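Local coordinates for glycerol dehydratase (Clostridium butyricum, PDB 1R9D), which probably dehydrates glycerol to 3-hydroxypropionaldehyde by glycyl-radical chemistry, without needing vitamin B12, at residues E97-A108 with R325-Y336; A617-N625 with N634-S642. All coordinates share one frame; numbering follows the deposited sequence.

Contact 1 (E97-A108 with R325-Y336); sequences ELDRLNKRTGDA and RDEISTKHFGGY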
loop_
_atom_site.group_PDB
_atom_site.type_symbol
_atom_site.label_atom_id
_atom_site.label_comp_id
_atom_site.label_asym_id
_atom_site.label_seq_id
_atom_site.Cartn_x
_atom_site.Cartn_y
_atom_site.Cartn_z
ATOM N N GLU A 97 15.883 -21.792 16.346
ATOM C CA GLU A 97 16.202 -22.023 17.754
ATOM C C GLU A 97 15.270 -22.936 18.538
ATOM O O GLU A 97 15.435 -23.092 19.749
ATOM C CB GLU A 97 16.270 -20.685 18.486
ATOM C CG GLU A 97 17.408 -19.799 18.060
ATOM C CD GLU A 97 17.348 -18.448 18.741
ATOM O OE1 GLU A 97 17.085 -18.416 19.964
ATOM O OE2 GLU A 97 17.567 -17.427 18.057
ATOM N N LEU A 98 14.296 -23.533 17.863
ATOM C CA LEU A 98 13.338 -24.408 18.530
ATOM C C LEU A 98 13.933 -25.402 19.519
ATOM O O LEU A 98 13.401 -25.588 20.615
ATOM C CB LEU A 98 12.524 -25.194 17.499
ATOM C CG LEU A 98 11.409 -24.477 16.746
ATOM C CD1 LEU A 98 10.712 -25.474 15.834
ATOM C CD2 LEU A 98 10.415 -23.874 17.728
ATOM N N ASP A 99 15.038 -26.035 19.143
ATOM C CA ASP A 99 15.636 -27.046 20.004
ATOM C C ASP A 99 16.701 -26.612 21.004
ATOM O O ASP A 99 17.283 -27.460 21.687
ATOM C CB ASP A 99 16.171 -28.190 19.143
ATOM C CG ASP A 99 15.098 -28.785 18.247
ATOM O OD1 ASP A 99 13.966 -28.986 18.734
ATOM O OD2 ASP A 99 15.383 -29.055 17.061
ATOM N N ARG A 100 16.967 -25.315 21.110
ATOM C CA ARG A 100 17.962 -24.875 22.079
ATOM C C ARG A 100 17.486 -23.755 22.997
ATOM O O ARG A 100 18.275 -23.177 23.742
ATOM C CB ARG A 100 19.276 -24.489 21.384
ATOM C CG ARG A 100 19.204 -23.402 20.328
ATOM C CD ARG A 100 20.621 -23.017 19.903
ATOM N NE ARG A 100 20.657 -21.948 18.909
ATOM C CZ ARG A 100 20.421 -22.118 17.612
ATOM N NH1 ARG A 100 20.129 -23.322 17.136
ATOM N NH2 ARG A 100 20.485 -21.080 16.788
ATOM N N LEU A 101 16.187 -23.465 22.957
ATOM C CA LEU A 101 15.618 -22.433 23.815
ATOM C C LEU A 101 15.750 -22.839 25.281
ATOM O O LEU A 101 15.986 -21.996 26.149
ATOM C CB LEU A 101 14.138 -22.211 23.489
ATOM C CG LEU A 101 13.789 -21.469 22.195
ATOM C CD1 LEU A 101 12.279 -21.467 22.002
ATOM C CD2 LEU A 101 14.319 -20.043 22.262
ATOM N N ASN A 102 15.605 -24.132 25.553
ATOM C CA ASN A 102 15.693 -24.625 26.920
ATOM C C ASN A 102 17.125 -24.853 27.380
ATOM O O ASN A 102 17.357 -25.234 28.526
ATOM C CB ASN A 102 14.900 -25.929 27.074
ATOM C CG ASN A 102 15.497 -27.083 26.281
ATOM O OD1 ASN A 102 15.094 -28.234 26.451
ATOM N ND2 ASN A 102 16.451 -26.783 25.408
ATOM N N LYS A 103 18.085 -24.617 26.493
ATOM C CA LYS A 103 19.486 -24.811 26.842
ATOM C C LYS A 103 20.211 -23.509 27.180
ATOM O O LYS A 103 21.410 -23.515 27.449
ATOM C CB LYS A 103 20.204 -25.540 25.704
ATOM C CG LYS A 103 19.625 -26.923 25.442
ATOM C CD LYS A 103 20.214 -27.568 24.207
ATOM C CE LYS A 103 19.487 -28.870 23.889
ATOM N NZ LYS A 103 19.961 -29.480 22.619
ATOM N N ARG A 104 19.480 -22.398 27.172
ATOM C CA ARG A 104 20.068 -21.098 27.491
ATOM C C ARG A 104 20.388 -21.018 28.980
ATOM O O ARG A 104 19.787 -21.728 29.789
ATOM C CB ARG A 104 19.089 -19.969 27.169
ATOM C CG ARG A 104 18.670 -19.840 25.722
ATOM C CD ARG A 104 17.577 -18.784 25.633
ATOM N NE ARG A 104 17.289 -18.373 24.266
ATOM C CZ ARG A 104 16.421 -17.415 23.951
ATOM N NH1 ARG A 104 15.763 -16.778 24.908
ATOM N NH2 ARG A 104 16.216 -17.093 22.683
ATOM N N THR A 105 21.332 -20.150 29.337
ATOM C CA THR A 105 21.692 -19.954 30.737
ATOM C C THR A 105 20.599 -19.055 31.293
ATOM O O THR A 105 19.759 -19.484 32.085
ATOM C CB THR A 105 23.028 -19.209 30.899
ATOM O OG1 THR A 105 23.778 -19.282 29.682
ATOM C CG2 THR A 105 23.838 -19.836 32.019
ATOM N N GLY A 106 20.617 -17.799 30.856
ATOM C CA GLY A 106 19.614 -16.846 31.290
ATOM C C GLY A 106 18.540 -16.738 30.224
ATOM O O GLY A 106 18.748 -17.168 29.093
ATOM N N ASP A 107 17.398 -16.160 30.579
ATOM C CA ASP A 107 16.285 -16.000 29.646
ATOM C C ASP A 107 15.929 -17.299 28.936
ATOM O O ASP A 107 15.664 -17.308 27.736
ATOM C CB ASP A 107 16.603 -14.922 28.603
ATOM C CG ASP A 107 16.659 -13.528 29.206
ATOM O OD1 ASP A 107 17.711 -13.160 29.767
ATOM O OD2 ASP A 107 15.643 -12.806 29.128
ATOM N N ALA A 108 15.927 -18.398 29.681
ATOM C CA ALA A 108 15.592 -19.685 29.095
ATOM C C ALA A 108 14.080 -19.814 28.956
ATOM O O ALA A 108 13.322 -19.294 29.779
ATOM C CB ALA A 108 16.141 -20.818 29.966
ATOM N N ARG A 325 12.507 -13.773 22.529
ATOM C CA ARG A 325 13.249 -13.100 21.464
ATOM C C ARG A 325 14.374 -14.010 20.980
ATOM O O ARG A 325 14.784 -14.923 21.699
ATOM C CB ARG A 325 13.873 -11.795 21.984
ATOM C CG ARG A 325 12.910 -10.834 22.665
ATOM C CD ARG A 325 13.613 -9.514 22.994
ATOM N NE ARG A 325 12.717 -8.523 23.590
ATOM C CZ ARG A 325 12.303 -8.536 24.854
ATOM N NH1 ARG A 325 12.701 -9.492 25.685
ATOM N NH2 ARG A 325 11.485 -7.587 25.288
ATOM N N ASP A 326 14.885 -13.757 19.776
ATOM C CA ASP A 326 15.971 -14.572 19.244
ATOM C C ASP A 326 17.189 -14.457 20.168
ATOM O O ASP A 326 17.279 -13.525 20.977
ATOM C CB ASP A 326 16.340 -14.139 17.820
ATOM C CG ASP A 326 16.902 -12.731 17.762
ATOM O OD1 ASP A 326 16.109 -11.769 17.660
ATOM O OD2 ASP A 326 18.141 -12.596 17.821
ATOM N N GLU A 327 18.125 -15.394 20.042
ATOM C CA GLU A 327 19.302 -15.413 20.914
ATOM C C GLU A 327 20.195 -14.184 20.912
ATOM O O GLU A 327 20.797 -13.860 21.938
ATOM C CB GLU A 327 20.148 -16.669 20.655
ATOM C CG GLU A 327 20.472 -16.955 19.209
ATOM C CD GLU A 327 21.182 -18.293 19.041
ATOM O OE1 GLU A 327 20.761 -19.280 19.686
ATOM O OE2 GLU A 327 22.156 -18.360 18.265
ATOM N N ILE A 328 20.294 -13.496 19.782
ATOM C CA ILE A 328 21.119 -12.294 19.725
ATOM C C ILE A 328 20.380 -11.125 20.380
ATOM O O ILE A 328 20.927 -10.428 21.237
ATOM C CB ILE A 328 21.479 -11.932 18.266
ATOM C CG1 ILE A 328 22.300 -13.063 17.640
ATOM C CG2 ILE A 328 22.272 -10.633 18.225
ATOM C CD1 ILE A 328 23.568 -13.407 18.413
ATOM N N SER A 329 19.130 -10.917 19.987
ATOM C CA SER A 329 18.332 -9.836 20.552
ATOM C C SER A 329 18.184 -10.001 22.061
ATOM O O SER A 329 18.050 -9.023 22.799
ATOM C CB SER A 329 16.950 -9.805 19.893
ATOM O OG SER A 329 17.077 -9.614 18.499
ATOM N N THR A 330 18.210 -11.247 22.523
ATOM C CA THR A 330 18.079 -11.505 23.945
ATOM C C THR A 330 19.256 -10.896 24.706
ATOM O O THR A 330 19.142 -10.593 25.893
ATOM C CB THR A 330 17.992 -13.017 24.224
ATOM O OG1 THR A 330 16.837 -13.543 23.558
ATOM C CG2 THR A 330 17.867 -13.276 25.716
ATOM N N LYS A 331 20.380 -10.717 24.016
ATOM C CA LYS A 331 21.563 -10.114 24.628
ATOM C C LYS A 331 21.333 -8.611 24.810
ATOM O O LYS A 331 21.914 -7.993 25.704
ATOM C CB LYS A 331 22.796 -10.334 23.750
ATOM C CG LYS A 331 23.176 -11.791 23.534
ATOM C CD LYS A 331 24.296 -11.896 22.505
ATOM C CE LYS A 331 24.629 -13.341 22.159
ATOM N NZ LYS A 331 25.169 -14.100 23.314
ATOM N N HIS A 332 20.484 -8.036 23.958
ATOM C CA HIS A 332 20.157 -6.608 24.019
ATOM C C HIS A 332 19.132 -6.326 25.109
ATOM O O HIS A 332 19.102 -5.231 25.674
ATOM C CB HIS A 332 19.538 -6.114 22.703
ATOM C CG HIS A 332 20.312 -6.470 21.475
ATOM N ND1 HIS A 332 19.856 -6.170 20.208
ATOM C CD2 HIS A 332 21.492 -7.111 21.307
ATOM C CE1 HIS A 332 20.722 -6.612 19.314
ATOM N NE2 HIS A 332 21.723 -7.188 19.956
ATOM N N PHE A 333 18.277 -7.310 25.384
ATOM C CA PHE A 333 17.218 -7.159 26.376
ATOM C C PHE A 333 17.205 -8.343 27.347
ATOM O O PHE A 333 16.297 -9.172 27.309
ATOM C CB PHE A 333 15.854 -7.071 25.676
ATOM C CG PHE A 333 15.824 -6.137 24.484
ATOM C CD1 PHE A 333 15.906 -6.636 23.188
ATOM C CD2 PHE A 333 15.701 -4.761 24.662
ATOM C CE1 PHE A 333 15.863 -5.781 22.084
ATOM C CE2 PHE A 333 15.659 -3.893 23.564
ATOM C CZ PHE A 333 15.739 -4.403 22.275
ATOM N N GLY A 334 18.196 -8.415 28.231
ATOM C CA GLY A 334 18.255 -9.534 29.159
ATOM C C GLY A 334 17.387 -9.464 30.399
ATOM O O GLY A 334 17.095 -8.384 30.908
ATOM N N GLY A 335 16.964 -10.633 30.886
ATOM C CA GLY A 335 16.155 -10.690 32.095
ATOM C C GLY A 335 14.639 -10.681 31.955
ATOM O O GLY A 335 13.948 -10.155 32.831
ATOM N N TYR A 336 14.119 -11.259 30.871
ATOM C CA TYR A 336 12.671 -11.314 30.635
ATOM C C TYR A 336 11.996 -9.948 30.781
ATOM O O TYR A 336 10.912 -9.855 31.356
ATOM C CB TYR A 336 12.004 -12.254 31.641
ATOM C CG TYR A 336 12.491 -13.685 31.653
ATOM C CD1 TYR A 336 12.860 -14.293 32.853
ATOM C CD2 TYR A 336 12.512 -14.455 30.489
ATOM C CE1 TYR A 336 13.232 -15.638 32.899
ATOM C CE2 TYR A 336 12.885 -15.806 30.527
ATOM C CZ TYR A 336 13.240 -16.386 31.737
ATOM O OH TYR A 336 13.594 -17.722 31.797
HETATM O O HOH W 1 14.302 -14.308 24.755
#
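Asp107 and Gly335 bring the two backbones closest at one end, their CA atoms 5.8 Å apart, while Glu97 and Asp326 face each other more loosely at the other; the segments run in the same general direction. Here a loop after helix 92-97 lies along the loop and short helix of 325-336, in the pyruvate formate-lyase-like fold, and carboxylates of 97-108 receive backbone N-H groups of 325-336. The Asp107 carboxylate takes two in a row: OD1 accepts from Gly335 N on its syn lone pair at 2.9 Å, and OD2 is met by Tyr336 N at 2.8 Å, 31° out of the carboxylate plane. Its CB packs on Thr330 CG2. At the far end Glu97 OE2 accepts a nearly straight bond from Glu327 N, and OE1 forms a salt bridge with Arg104 NH2. The extended Arg104 chain, with CG anti to the carbonyl carbon (chi1 -61°), brings its guanidinium between the segments. Arg104 NH2 donates to Arg325 O at 2.8 Å and NH1 to Asp107 O, both nearly end-on to the carbonyl; a water links NH1 to Arg325 N and Thr330 OG1. Further out, Arg100 NE meets Glu327 OE1 at 2.8 Å in a salt bridge; the arginine's positive charge probably eases the closeness of the Glu97 and Glu327 carboxylates. Tyr336 OH donates to a lone pair of Ala108 O at 2.6 Å, in the carbonyl plane and at the ring edge.

Contact 2 (A617-N625 with N634-S642); sequences ALVYCREVN and NFQPGLYPS
Asn625 OD1 accepts a hydrogen bond from Arg418 NH2 and at the same time lies 3.3 Å from Pro637 CD, the two side chains crossing at about a right angle. Most of the contact is apolar, and Pro637 sits at its middle, fitted against one side of the helix between Tyr620, Cys621 and Val624. Pro637 CG touches Cys621 CB at 3.7 Å, with SG equally close. On another side, Pro637 CB meets Val624 CB and, at 3.9 Å, Tyr620 CE2. Val624 CG1, anti to the backbone N (chi1 174°), is put over the start of the proline, 3.6 Å from Pro637 N, while its CG2 lies over one face of the Tyr620 ring, toward the rim. Here the C-terminal end of helix 607-624 packs on the extended chain that follows the short strand 634-635, a parallel neighbour of strand 543-551 in the barrel of the glycyl radical enzymes. Pro548 of strand 543-551 touches Val624, and Phe451 packs against the Tyr620 ring. Toward the helix end, Phe635 CB comes to 3.4 Å from Val624 O; its ring then leads away to Cys503 and Asn507 of helix 484-516. One helical turn or more back, the methyls of Leu639 reach the helix more loosely, CD2 at 4.4 Å from Tyr620 CD2 and CD1 at the same distance from Ala617 CB.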
loop_
_atom_site.group_PDB
_atom_site.type_symbol
_atom_site.label_atom_id
_atom_site.label_comp_id
_atom_site.label_asym_id
_atom_site.label_seq_id
_atom_site.Cartn_x
_atom_site.Cartn_y
_atom_site.Cartn_z
ATOM N N ALA A 617 29.497 12.962 22.117
ATOM C CA ALA A 617 28.097 12.551 22.066
ATOM C C ALA A 617 27.299 13.471 21.150
ATOM O O ALA A 617 26.382 13.027 20.462
ATOM C CB ALA A 617 27.497 12.561 23.462
ATOM N N LEU A 618 27.651 14.755 21.147
ATOM C CA LEU A 618 26.962 15.728 20.308
ATOM C C LEU A 618 27.135 15.455 18.826
ATOM O O LEU A 618 26.249 15.768 18.034
ATOM C CB LEU A 618 27.439 17.149 20.631
ATOM C CG LEU A 618 26.705 17.818 21.796
ATOM C CD1 LEU A 618 27.437 19.100 22.224
ATOM C CD2 LEU A 618 25.272 18.132 21.368
ATOM N N VAL A 619 28.273 14.887 18.436
ATOM C CA VAL A 619 28.499 14.578 17.029
ATOM C C VAL A 619 27.438 13.561 16.596
ATOM O O VAL A 619 26.853 13.675 15.518
ATOM C CB VAL A 619 29.906 13.996 16.803
ATOM C CG1 VAL A 619 30.056 13.508 15.367
ATOM C CG2 VAL A 619 30.952 15.077 17.105
ATOM N N TYR A 620 27.196 12.568 17.447
ATOM C CA TYR A 620 26.177 11.558 17.166
ATOM C C TYR A 620 24.794 12.220 17.135
ATOM O O TYR A 620 24.022 12.045 16.191
ATOM C CB TYR A 620 26.192 10.487 18.257
ATOM C CG TYR A 620 25.001 9.554 18.202
ATOM C CD1 TYR A 620 24.898 8.582 17.205
ATOM C CD2 TYR A 620 23.966 9.668 19.124
ATOM C CE1 TYR A 620 23.790 7.744 17.128
ATOM C CE2 TYR A 620 22.842 8.830 19.056
ATOM C CZ TYR A 620 22.767 7.872 18.054
ATOM O OH TYR A 620 21.675 7.031 17.979
ATOM N N CYS A 621 24.492 12.992 18.170
ATOM C CA CYS A 621 23.193 13.648 18.273
ATOM C C CYS A 621 22.868 14.575 17.098
ATOM O O CYS A 621 21.736 14.584 16.609
ATOM C CB CYS A 621 23.094 14.409 19.601
ATOM S SG CYS A 621 23.077 13.333 21.092
ATOM N N ARG A 622 23.851 15.344 16.639
ATOM C CA ARG A 622 23.626 16.259 15.519
ATOM C C ARG A 622 23.338 15.514 14.220
ATOM O O ARG A 622 22.591 16.006 13.373
ATOM C CB ARG A 622 24.829 17.184 15.317
ATOM C CG ARG A 622 25.113 18.113 16.486
ATOM C CD ARG A 622 26.344 18.960 16.201
ATOM N NE ARG A 622 26.786 19.721 17.366
ATOM C CZ ARG A 622 28.001 19.623 17.897
ATOM N NH1 ARG A 622 28.896 18.795 17.368
ATOM N NH2 ARG A 622 28.324 20.355 18.955
ATOM N N GLU A 623 23.932 14.337 14.053
ATOM C CA GLU A 623 23.682 13.555 12.853
ATOM C C GLU A 623 22.250 13.019 12.881
ATOM O O GLU A 623 21.526 13.126 11.896
ATOM C CB GLU A 623 24.661 12.378 12.739
ATOM C CG GLU A 623 26.110 12.753 12.427
ATOM C CD GLU A 623 26.254 13.631 11.197
ATOM O OE1 GLU A 623 25.593 13.353 10.171
ATOM O OE2 GLU A 623 27.046 14.599 11.250
ATOM N N VAL A 624 21.848 12.447 14.013
ATOM C CA VAL A 624 20.502 11.891 14.148
ATOM C C VAL A 624 19.417 12.930 13.838
ATOM O O VAL A 624 18.433 12.624 13.159
ATOM C CB VAL A 624 20.273 11.321 15.570
ATOM C CG1 VAL A 624 18.823 10.872 15.733
ATOM C CG2 VAL A 624 21.206 10.137 15.811
ATOM N N ASN A 625 19.604 14.156 14.326
ATOM C CA ASN A 625 18.635 15.234 14.102
ATOM C C ASN A 625 18.363 15.569 12.635
ATOM O O ASN A 625 17.354 16.197 12.319
ATOM C CB ASN A 625 19.085 16.520 14.810
ATOM C CG ASN A 625 18.714 16.546 16.277
ATOM O OD1 ASN A 625 18.018 15.659 16.776
ATOM N ND2 ASN A 625 19.174 17.576 16.979
ATOM N N ASN A 634 10.319 13.878 13.167
ATOM C CA ASN A 634 11.770 14.006 13.221
ATOM C C ASN A 634 12.403 12.938 14.094
ATOM O O ASN A 634 11.801 12.478 15.065
ATOM C CB ASN A 634 12.161 15.369 13.790
ATOM C CG ASN A 634 12.235 16.443 12.732
ATOM O OD1 ASN A 634 13.201 16.516 11.968
ATOM N ND2 ASN A 634 11.208 17.283 12.671
ATOM N N PHE A 635 13.616 12.537 13.734
ATOM C CA PHE A 635 14.361 11.576 14.535
ATOM C C PHE A 635 14.907 12.391 15.708
ATOM O O PHE A 635 15.171 13.590 15.572
ATOM C CB PHE A 635 15.547 11.000 13.750
ATOM C CG PHE A 635 15.213 9.797 12.920
ATOM C CD1 PHE A 635 14.376 9.899 11.811
ATOM C CD2 PHE A 635 15.756 8.558 13.237
ATOM C CE1 PHE A 635 14.088 8.779 11.028
ATOM C CE2 PHE A 635 15.475 7.428 12.462
ATOM C CZ PHE A 635 14.641 7.537 11.356
ATOM N N GLN A 636 15.048 11.753 16.863
ATOM C CA GLN A 636 15.609 12.416 18.034
ATOM C C GLN A 636 16.478 11.371 18.716
ATOM O O GLN A 636 16.058 10.230 18.906
ATOM C CB GLN A 636 14.511 12.925 18.977
ATOM C CG GLN A 636 13.484 11.896 19.375
ATOM C CD GLN A 636 12.479 12.432 20.380
ATOM O OE1 GLN A 636 12.597 13.567 20.857
ATOM N NE2 GLN A 636 11.489 11.613 20.715
ATOM N N PRO A 637 17.709 11.746 19.086
ATOM C CA PRO A 637 18.631 10.816 19.738
ATOM C C PRO A 637 18.424 10.563 21.225
ATOM O O PRO A 637 17.909 11.401 21.953
ATOM C CB PRO A 637 19.989 11.446 19.457
ATOM C CG PRO A 637 19.675 12.921 19.574
ATOM C CD PRO A 637 18.371 13.039 18.802
ATOM N N GLY A 638 18.834 9.376 21.655
ATOM C CA GLY A 638 18.764 9.010 23.055
ATOM C C GLY A 638 20.132 8.440 23.399
ATOM O O GLY A 638 20.917 8.154 22.492
ATOM N N LEU A 639 20.420 8.287 24.689
ATOM C CA LEU A 639 21.693 7.736 25.147
ATOM C C LEU A 639 21.443 6.768 26.307
ATOM O O LEU A 639 21.633 7.119 27.467
ATOM C CB LEU A 639 22.633 8.870 25.598
ATOM C CG LEU A 639 23.035 9.918 24.548
ATOM C CD1 LEU A 639 23.692 11.096 25.243
ATOM C CD2 LEU A 639 23.975 9.305 23.510
ATOM N N TYR A 640 20.977 5.561 25.983
ATOM C CA TYR A 640 20.715 4.522 26.987
ATOM C C TYR A 640 21.064 3.176 26.349
ATOM O O TYR A 640 21.046 3.047 25.124
ATOM C CB TYR A 640 19.269 4.589 27.493
ATOM C CG TYR A 640 18.176 4.265 26.499
ATOM C CD1 TYR A 640 17.845 2.945 26.204
ATOM C CD2 TYR A 640 17.424 5.282 25.910
ATOM C CE1 TYR A 640 16.781 2.640 25.347
ATOM C CE2 TYR A 640 16.363 4.993 25.054
ATOM C CZ TYR A 640 16.045 3.676 24.778
ATOM O OH TYR A 640 14.987 3.396 23.941
ATOM N N PRO A 641 21.357 2.147 27.165
ATOM C CA PRO A 641 21.725 0.896 26.507
ATOM C C PRO A 641 20.975 -0.399 26.784
ATOM O O PRO A 641 21.310 -1.419 26.182
ATOM C CB PRO A 641 23.157 0.736 26.964
ATOM C CG PRO A 641 22.991 1.033 28.460
ATOM C CD PRO A 641 21.952 2.194 28.514
ATOM N N SER A 642 19.997 -0.383 27.678
ATOM C CA SER A 642 19.325 -1.631 28.046
ATOM C C SER A 642 20.494 -2.498 28.544
ATOM O O SER A 642 21.233 -2.066 29.430
ATOM C CB SER A 642 18.646 -2.279 26.839
ATOM O OG SER A 642 17.850 -3.377 27.261
#

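In the fold
Contact 2 is the more deeply buried, joining helix 607-624 to a chain beside the barrel strands by almost wholly apolar packing. Contact 1 is partly buried and joins two mostly irregular segments, with charged groups and backbone N-H donors doing the work and its Arg100 pair at an exposed edge. The centres lie 28 Å apart, yet the second segments of the two contacts meet: His332 O and Ser642 OG, 2.7 Å apart, probably share a hydrogen bond, and Phe333 packs on the same serine. That junction is close to the substrate, for the Phe333 side chain is about 4 Å from the bound glycerol. Gly334 O also accepts from Tyr764 OH, next in sequence to Gly763, the predicted radical site.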